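Local atomic coordinates of lysine/ornithine decarboxylase (Vibrio vulnificus, PDB entry 2PLJ), a protein that catalyses the decarboxylation of lysine and ornithine, giving cadaverine and putrescine, with pyridoxal phosphate as its cofactor. Residues A[220-226]-A[270-274]. Residues are numbered along the deposited sequence; the frame is centred on the assembly and turned at random.
Sequences TNPNKYV and FCAPI
P222 lays its ring over one face of F270: CB sits 4.0 Å from the ring centroid and only 4° off the normal, a CH-pi contact, while CD leans on CE1 of the same phenyl. CB of P222 also comes close to the backbone carbonyl O of F270, at 3.2 Å. With CG anti to the backbone N (chi1 -169°), the phenyl of F270 reaches from helix 267-278 across to the turn at P222, where the carbonyl O of T220 meets its edge near CE1. At another part of that edge CZ of F270 touches CE2 of Y225 (3.6 Å), the two ring planes turned 78° apart in an oblique pair. I274 comes to Y225 over a face, CD1 lying 4.1 Å from the phenol centroid. P273 fills the other end of the seam: its CG meets CG of P222 at 3.9 Å, and its CB meets CG2 of V226, the methyl anti to the carbonyl carbon, at 3.8 Å. No hydrogen bond crosses between 220-226 and 270-274, and apolar packing carries the contact. Away from the interface, OD1 of N221 accepts from N of N223 (2.8 Å), a capping bond in the turn that leads into helix 223-241, the donor lying well above the carbonyl plane. The hydroxyl of Y225 is satisfied by a hydrogen bond with the carbonyl O of G254, and F256 meets the phenol with nearly parallel planes. This packing joins two neighbouring outer helices of the beta/alpha barrel typical of this decarboxylase family, with the Y225 side chain about 6 Å from the bound cofactor-putrescine adduct.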
loop_
_atom_site.group_PDB
_atom_site.type_symbol
_atom_site.label_atom_id
_atom_site.label_comp_id
_atom_site.label_asym_id
_atom_site.label_seq_id
_atom_site.Cartn_x
_atom_site.Cartn_y
_atom_site.Cartn_z
ATOM N N THR A 220 1.715 -18.058 -16.818
ATOM C CA THR A 220 2.324 -18.055 -18.149
ATOM C C THR A 220 2.242 -19.424 -18.830
ATOM O O THR A 220 2.470 -19.530 -20.043
ATOM C CB THR A 220 3.764 -17.546 -18.104
ATOM O OG1 THR A 220 4.515 -18.319 -17.142
ATOM C CG2 THR A 220 3.781 -16.027 -17.758
ATOM N N ASN A 221 1.924 -20.451 -18.040
ATOM C CA ASN A 221 1.765 -21.828 -18.533
ATOM C C ASN A 221 0.291 -22.238 -18.540
ATOM O O ASN A 221 -0.293 -22.476 -17.477
ATOM C CB ASN A 221 2.565 -22.817 -17.672
ATOM C CG ASN A 221 2.522 -24.244 -18.216
ATOM O OD1 ASN A 221 1.797 -24.540 -19.168
ATOM N ND2 ASN A 221 3.330 -25.132 -17.627
ATOM N N PRO A 222 -0.308 -22.348 -19.740
ATOM C CA PRO A 222 -1.713 -22.719 -19.789
ATOM C C PRO A 222 -2.026 -24.146 -19.324
ATOM O O PRO A 222 -3.194 -24.459 -19.091
ATOM C CB PRO A 222 -2.069 -22.532 -21.264
ATOM C CG PRO A 222 -0.796 -22.742 -21.998
ATOM C CD PRO A 222 0.256 -22.153 -21.095
ATOM N N ASN A 223 -1.008 -25.009 -19.210
ATOM C CA ASN A 223 -1.227 -26.368 -18.697
ATOM C C ASN A 223 -1.842 -26.391 -17.290
ATOM O O ASN A 223 -2.539 -27.329 -16.943
ATOM C CB ASN A 223 0.051 -27.214 -18.740
ATOM C CG ASN A 223 -0.225 -28.694 -18.472
ATOM O OD1 ASN A 223 -1.058 -29.318 -19.141
ATOM N ND2 ASN A 223 0.475 -29.266 -17.493
ATOM N N LYS A 224 -1.595 -25.345 -16.492
ATOM C CA LYS A 224 -2.289 -25.194 -15.192
ATOM C C LYS A 224 -3.804 -25.236 -15.345
ATOM O O LYS A 224 -4.504 -25.952 -14.585
ATOM C CB LYS A 224 -1.865 -23.916 -14.464
ATOM C CG LYS A 224 -0.386 -23.911 -14.088
ATOM C CD LYS A 224 -0.085 -22.812 -13.100
ATOM C CE LYS A 224 1.396 -22.812 -12.774
ATOM N NZ LYS A 224 1.763 -21.687 -11.872
ATOM N N TYR A 225 -4.315 -24.495 -16.329
ATOM C CA TYR A 225 -5.751 -24.516 -16.630
ATOM C C TYR A 225 -6.227 -25.889 -17.082
ATOM O O TYR A 225 -7.269 -26.395 -16.625
ATOM C CB TYR A 225 -6.111 -23.479 -17.689
ATOM C CG TYR A 225 -5.881 -22.042 -17.241
ATOM C CD1 TYR A 225 -6.907 -21.289 -16.648
ATOM C CD2 TYR A 225 -4.628 -21.441 -17.409
ATOM C CE1 TYR A 225 -6.699 -19.934 -16.220
ATOM C CE2 TYR A 225 -4.393 -20.098 -16.987
ATOM C CZ TYR A 225 -5.432 -19.358 -16.423
ATOM O OH TYR A 225 -5.185 -18.080 -16.027
ATOM N N VAL A 226 -5.476 -26.475 -18.006
ATOM C CA VAL A 226 -5.835 -27.788 -18.549
ATOM C C VAL A 226 -5.983 -28.834 -17.429
ATOM O O VAL A 226 -6.993 -29.530 -17.373
ATOM C CB VAL A 226 -4.784 -28.248 -19.591
ATOM C CG1 VAL A 226 -5.113 -29.644 -20.108
ATOM C CG2 VAL A 226 -4.722 -27.227 -20.746
ATOM N N PHE A 270 -2.298 -19.144 -26.051
ATOM C CA PHE A 270 -2.483 -19.446 -24.634
ATOM C C PHE A 270 -3.754 -20.220 -24.394
ATOM O O PHE A 270 -3.724 -21.234 -23.695
ATOM C CB PHE A 270 -2.494 -18.160 -23.803
ATOM C CG PHE A 270 -2.417 -18.399 -22.334
ATOM C CD1 PHE A 270 -1.168 -18.462 -21.694
ATOM C CD2 PHE A 270 -3.589 -18.515 -21.573
ATOM C CE1 PHE A 270 -1.075 -18.644 -20.317
ATOM C CE2 PHE A 270 -3.527 -18.686 -20.196
ATOM C CZ PHE A 270 -2.276 -18.739 -19.547
ATOM N N CYS A 271 -4.855 -19.784 -25.011
ATOM C CA CYS A 271 -6.173 -20.378 -24.730
ATOM C C CYS A 271 -6.486 -21.654 -25.520
ATOM O O CYS A 271 -7.437 -22.350 -25.184
ATOM C CB CYS A 271 -7.281 -19.346 -24.911
ATOM S SG CYS A 271 -7.157 -18.012 -23.669
ATOM N N ALA A 272 -5.734 -21.891 -26.592
ATOM C CA ALA A 272 -5.898 -23.093 -27.440
ATOM C C ALA A 272 -6.043 -24.397 -26.618
ATOM O O ALA A 272 -7.060 -25.104 -26.765
ATOM C CB ALA A 272 -4.754 -23.182 -28.494
ATOM N N PRO A 273 -5.045 -24.731 -25.752
ATOM C CA PRO A 273 -5.174 -25.969 -24.942
ATOM C C PRO A 273 -6.299 -25.906 -23.926
ATOM O O PRO A 273 -6.872 -26.940 -23.581
ATOM C CB PRO A 273 -3.818 -26.102 -24.221
ATOM C CG PRO A 273 -3.111 -24.827 -24.404
ATOM C CD PRO A 273 -3.754 -24.050 -25.522
ATOM N N ILE A 274 -6.621 -24.695 -23.469
ATOM C CA ILE A 274 -7.759 -24.482 -22.572
ATOM C C ILE A 274 -9.058 -24.872 -23.295
ATOM O O ILE A 274 -9.846 -25.701 -22.792
ATOM C CB ILE A 274 -7.834 -23.004 -22.077
ATOM C CG1 ILE A 274 -6.505 -22.595 -21.390
ATOM C CG2 ILE A 274 -9.012 -22.852 -21.139
ATOM C CD1 ILE A 274 -6.507 -21.188 -20.789
#